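Local coordinates for ESX-1 secretion system protein EccA1 (Mycobacterium tuberculosis, PDB 4F3V), which probably supplies energy for exporting virulence factors through the ESX-1 type VII secretion system, as the ATPase whose N-terminal TPR-like domain this chain represents, at residues 6-11 with 72-77; 12-17 with 26-31. All blocks are in the same frame, centred on the assembly; numbering follows the deposited sequence.

Contact 1 of 2, residues 6-11 with 72-77; sequences RLASLF and GSVQIS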
# COMPACT_ATOMS: atom_id res chain seq x y z
N ARG A 6 34.37 -2.92 9.18
CA ARG A 6 34.23 -2.23 7.91
C ARG A 6 32.77 -1.86 7.58
O ARG A 6 32.48 -0.74 7.19
CB ARG A 6 34.82 -3.06 6.78
CG ARG A 6 34.99 -2.28 5.48
CD ARG A 6 35.76 -3.02 4.39
NE ARG A 6 35.50 -2.39 3.08
CZ ARG A 6 34.66 -2.86 2.15
NH1 ARG A 6 34.01 -4.02 2.31
NH2 ARG A 6 34.47 -2.16 1.03
N LEU A 7 31.87 -2.82 7.74
CA LEU A 7 30.44 -2.62 7.43
C LEU A 7 29.80 -1.59 8.37
O LEU A 7 28.98 -0.78 7.95
CB LEU A 7 29.67 -3.95 7.49
CG LEU A 7 30.10 -5.05 6.51
CD1 LEU A 7 29.07 -6.19 6.55
CD2 LEU A 7 30.30 -4.53 5.10
N ALA A 8 30.18 -1.65 9.65
CA ALA A 8 29.77 -0.66 10.65
C ALA A 8 30.10 0.76 10.18
O ALA A 8 29.26 1.65 10.19
CB ALA A 8 30.48 -0.91 11.98
N SER A 9 31.37 0.94 9.83
CA SER A 9 31.83 2.25 9.48
C SER A 9 31.17 2.70 8.13
O SER A 9 30.83 3.85 7.98
CB SER A 9 33.36 2.28 9.52
OG SER A 9 33.90 1.84 8.31
N LEU A 10 30.94 1.78 7.18
CA LEU A 10 30.21 2.12 5.95
C LEU A 10 28.77 2.54 6.26
O LEU A 10 28.26 3.51 5.68
CB LEU A 10 30.18 0.94 4.97
CG LEU A 10 31.46 0.57 4.21
CD1 LEU A 10 31.19 -0.73 3.45
CD2 LEU A 10 31.92 1.64 3.27
N PHE A 11 28.13 1.86 7.20
CA PHE A 11 26.77 2.21 7.59
C PHE A 11 26.68 3.60 8.23
O PHE A 11 25.83 4.42 7.88
CB PHE A 11 26.18 1.16 8.56
CG PHE A 11 24.73 1.36 8.82
CD1 PHE A 11 23.80 0.83 7.98
CD2 PHE A 11 24.30 2.19 9.84
CE1 PHE A 11 22.45 1.06 8.19
CE2 PHE A 11 22.96 2.44 10.06
CZ PHE A 11 22.03 1.88 9.23
N GLY A 72 22.62 -0.68 15.07
CA GLY A 72 22.94 -0.80 16.50
C GLY A 72 24.43 -0.88 16.82
O GLY A 72 24.88 -0.37 17.83
N SER A 73 25.20 -1.49 15.93
CA SER A 73 26.64 -1.63 16.15
C SER A 73 27.36 -0.26 16.06
O SER A 73 28.51 -0.13 16.45
CB SER A 73 27.23 -2.64 15.16
OG SER A 73 27.30 -2.09 13.87
N VAL A 74 26.68 0.76 15.53
CA VAL A 74 27.21 2.12 15.53
C VAL A 74 26.27 3.08 16.27
O VAL A 74 26.29 4.29 16.04
CB VAL A 74 27.53 2.61 14.10
CG1 VAL A 74 28.80 1.92 13.59
CG2 VAL A 74 26.35 2.40 13.14
N GLN A 75 25.45 2.52 17.15
CA GLN A 75 24.57 3.27 18.04
C GLN A 75 23.58 4.18 17.32
O GLN A 75 23.27 5.26 17.79
CB GLN A 75 25.40 4.07 19.09
CG GLN A 75 26.34 3.19 19.91
CD GLN A 75 27.67 2.89 19.19
OE1 GLN A 75 28.29 3.78 18.62
NE2 GLN A 75 28.13 1.63 19.28
N ILE A 76 23.08 3.74 16.16
CA ILE A 76 22.09 4.54 15.42
C ILE A 76 20.74 3.85 15.52
O ILE A 76 20.63 2.63 15.30
CB ILE A 76 22.50 4.69 13.94
CG1 ILE A 76 23.77 5.56 13.83
CG2 ILE A 76 21.35 5.25 13.07
CD1 ILE A 76 24.35 5.64 12.43
N SER A 77 19.71 4.60 15.89
CA SER A 77 18.35 4.08 15.81
C SER A 77 17.87 4.08 14.34
O SER A 77 18.08 5.05 13.62
CB SER A 77 17.39 4.94 16.65
OG SER A 77 16.07 4.53 16.39
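Val74 meets the helix segment 6-11 with its two methyls divided between two residues one turn apart. CG1 lies against Ala8, 3.7 Å from Ala8 CB and 3.4 Å from Ala8 O, while CG2 is directed to the aromatic ring of Phe11, with Val74 CG2 3.9 Å from Phe11 CD2. The valine comes to that ring obliquely, neither flat over it nor in its plane. Phe11 extends toward the loop because its CG stands opposite the backbone N (chi1 -171°), and its edge at CE2 meets Ile76: CD1 of Ile76 is 4.2 Å from Phe11 CE2, close to the ring plane. Between Val74 and Ile76 a Schellman motif ends the short helix 69-72. Gln75, with positive phi (58°), is its C-prime residue; Gln75 N bonds Gly72 O and Ile76 N bonds Ser71 O. At the other end of the contact Ala8 CB touches Ser73 OG at 3.9 Å, a hydroxyl hydrogen-bonded to Leu70 O. Leu70 and Ser71 also touch the Phe11 side chain, as does Ile32 from helix 22-35.

Contact 2 of 2, residues 12-17 with 26-31; sequences ESAVSM and LDLFTE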
# COMPACT_ATOMS: atom_id res chain seq x y z
N GLU A 12 27.55 3.84 9.20
CA GLU A 12 27.62 5.12 9.86
C GLU A 12 27.85 6.24 8.83
O GLU A 12 27.16 7.27 8.83
CB GLU A 12 28.73 5.02 10.87
CG GLU A 12 28.98 6.25 11.66
CD GLU A 12 30.00 5.98 12.69
OE1 GLU A 12 30.88 5.09 12.47
OE2 GLU A 12 29.89 6.62 13.71
N SER A 13 28.78 6.02 7.90
CA SER A 13 29.06 7.01 6.87
C SER A 13 27.84 7.20 6.00
O SER A 13 27.51 8.34 5.66
CB SER A 13 30.27 6.59 6.01
OG SER A 13 31.46 6.65 6.80
N ALA A 14 27.17 6.11 5.64
CA ALA A 14 26.00 6.21 4.76
C ALA A 14 24.93 7.09 5.41
O ALA A 14 24.33 7.93 4.75
CB ALA A 14 25.43 4.84 4.39
N VAL A 15 24.68 6.90 6.69
CA VAL A 15 23.67 7.68 7.37
C VAL A 15 24.08 9.14 7.46
O VAL A 15 23.25 10.01 7.28
CB VAL A 15 23.33 7.11 8.76
CG1 VAL A 15 22.33 8.02 9.48
CG2 VAL A 15 22.75 5.68 8.58
N SER A 16 25.34 9.41 7.74
CA SER A 16 25.83 10.80 7.81
C SER A 16 25.72 11.51 6.47
O SER A 16 25.56 12.71 6.42
CB SER A 16 27.28 10.83 8.24
OG SER A 16 27.39 10.49 9.61
N MET A 17 25.84 10.75 5.39
CA MET A 17 25.85 11.29 4.04
C MET A 17 24.43 11.60 3.54
O MET A 17 24.27 12.29 2.54
CB MET A 17 26.54 10.27 3.13
CG MET A 17 26.54 10.58 1.65
SD MET A 17 27.88 11.70 1.33
CE MET A 17 29.14 10.54 1.91
N LEU A 26 23.55 5.67 -1.04
CA LEU A 26 23.14 4.44 -1.75
C LEU A 26 24.35 3.57 -2.09
O LEU A 26 24.31 2.35 -1.92
CB LEU A 26 22.32 4.76 -3.00
CG LEU A 26 21.77 3.58 -3.82
CD1 LEU A 26 20.89 2.68 -2.95
CD2 LEU A 26 21.05 4.03 -5.11
N ASP A 27 25.43 4.21 -2.58
CA ASP A 27 26.64 3.47 -2.95
C ASP A 27 27.13 2.72 -1.72
O ASP A 27 27.54 1.58 -1.83
CB ASP A 27 27.78 4.39 -3.41
CG ASP A 27 27.55 5.01 -4.78
OD1 ASP A 27 26.80 4.43 -5.61
OD2 ASP A 27 28.15 6.08 -5.03
N LEU A 28 27.08 3.38 -0.56
CA LEU A 28 27.60 2.79 0.67
C LEU A 28 26.70 1.70 1.21
O LEU A 28 27.19 0.65 1.62
CB LEU A 28 27.83 3.87 1.74
CG LEU A 28 28.93 4.90 1.45
CD1 LEU A 28 28.93 5.97 2.52
CD2 LEU A 28 30.29 4.24 1.37
N PHE A 29 25.39 1.94 1.26
CA PHE A 29 24.45 0.89 1.67
C PHE A 29 24.56 -0.32 0.72
O PHE A 29 24.48 -1.47 1.16
CB PHE A 29 23.01 1.39 1.69
CG PHE A 29 22.70 2.39 2.77
CD1 PHE A 29 22.93 2.10 4.12
CD2 PHE A 29 22.12 3.59 2.47
CE1 PHE A 29 22.59 3.00 5.12
CE2 PHE A 29 21.79 4.50 3.45
CZ PHE A 29 22.02 4.21 4.79
N THR A 30 24.79 -0.07 -0.56
CA THR A 30 24.90 -1.13 -1.54
C THR A 30 26.20 -1.91 -1.36
O THR A 30 26.21 -3.13 -1.51
CB THR A 30 24.79 -0.55 -2.97
OG1 THR A 30 23.50 0.04 -3.10
CG2 THR A 30 24.99 -1.63 -4.04
N GLU A 31 27.27 -1.21 -1.02
CA GLU A 31 28.51 -1.87 -0.70
C GLU A 31 28.32 -2.84 0.49
O GLU A 31 28.84 -3.95 0.46
CB GLU A 31 29.57 -0.83 -0.35
CG GLU A 31 30.95 -1.38 -0.08
CD GLU A 31 31.69 -1.79 -1.32
OE1 GLU A 31 31.16 -1.66 -2.44
OE2 GLU A 31 32.82 -2.26 -1.18
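Ala14 and Phe29 meet in a CH-pi contact. Ala14 CB stands 3.5 Å from the centroid of the Phe29 ring and 14° off its normal, over the middle of one face, so all six ring carbons lie at similar distances from the methyl.

Apolar packing flanks this contact. Val15 CG2 meets the same ring at its edge, near the ring plane, 4.1 Å from Phe29 CZ. On the neighbouring flank Leu28 CB is 3.7 Å from Ala14 CB. With its CG opposite the carbonyl carbon (chi1 -67°), Leu28 puts CD1 against the backbone at Ala14, 3.6 Å from Ala14 N and 3.8 Å from Ser13 CB. The short axes run antiparallel at 158° and approach to 8.5 Å, a helical hairpin of the kind that builds TPR-like domains.

The polar bonds of Thr30 and Ser13 stay within their own helices. Thr30 OG1 donates to Leu26 O from the opposite face of the carbonyl plane to Thr30 N, so two donors share that oxygen, and Ser13 OG bonds Ser9 O. Ala14 O, by contrast, accepts from Ser25 OG, a bond that bridges helix 2-17 and helix 22-35.

Across the two segments the touching atoms are almost all carbon, so the contact probably depends on shape fit, with the Ala14 methyl against Leu28 and the Phe29 ring, and the Ser25 bond adds a polar tie nearby.

Both contacts draw on helix 2-17, and their centres are about 10 Å apart. Contact 1 sets its middle against the loop after helix 69-72; contact 2 pairs its C-terminal part with helix 22-35, whose segment 26-31 falls, in sequence, between the two partners of contact 1. Phe11 CE1 is 3.6 Å from Phe29 CE1, making the aromatic side chains of the two contacts neighbours. Leu10 packs with CD2 on Leu28 CD2 and with CD1 on Glu31 CG, both at 3.6 Å. A salt bridge runs from Arg6 NH2 to Glu31 OE2 at 2.8 Å. The contact centres lie about 30 and 27 Å from the chain's centre; the AAA ATPase part probably follows this N-terminal domain.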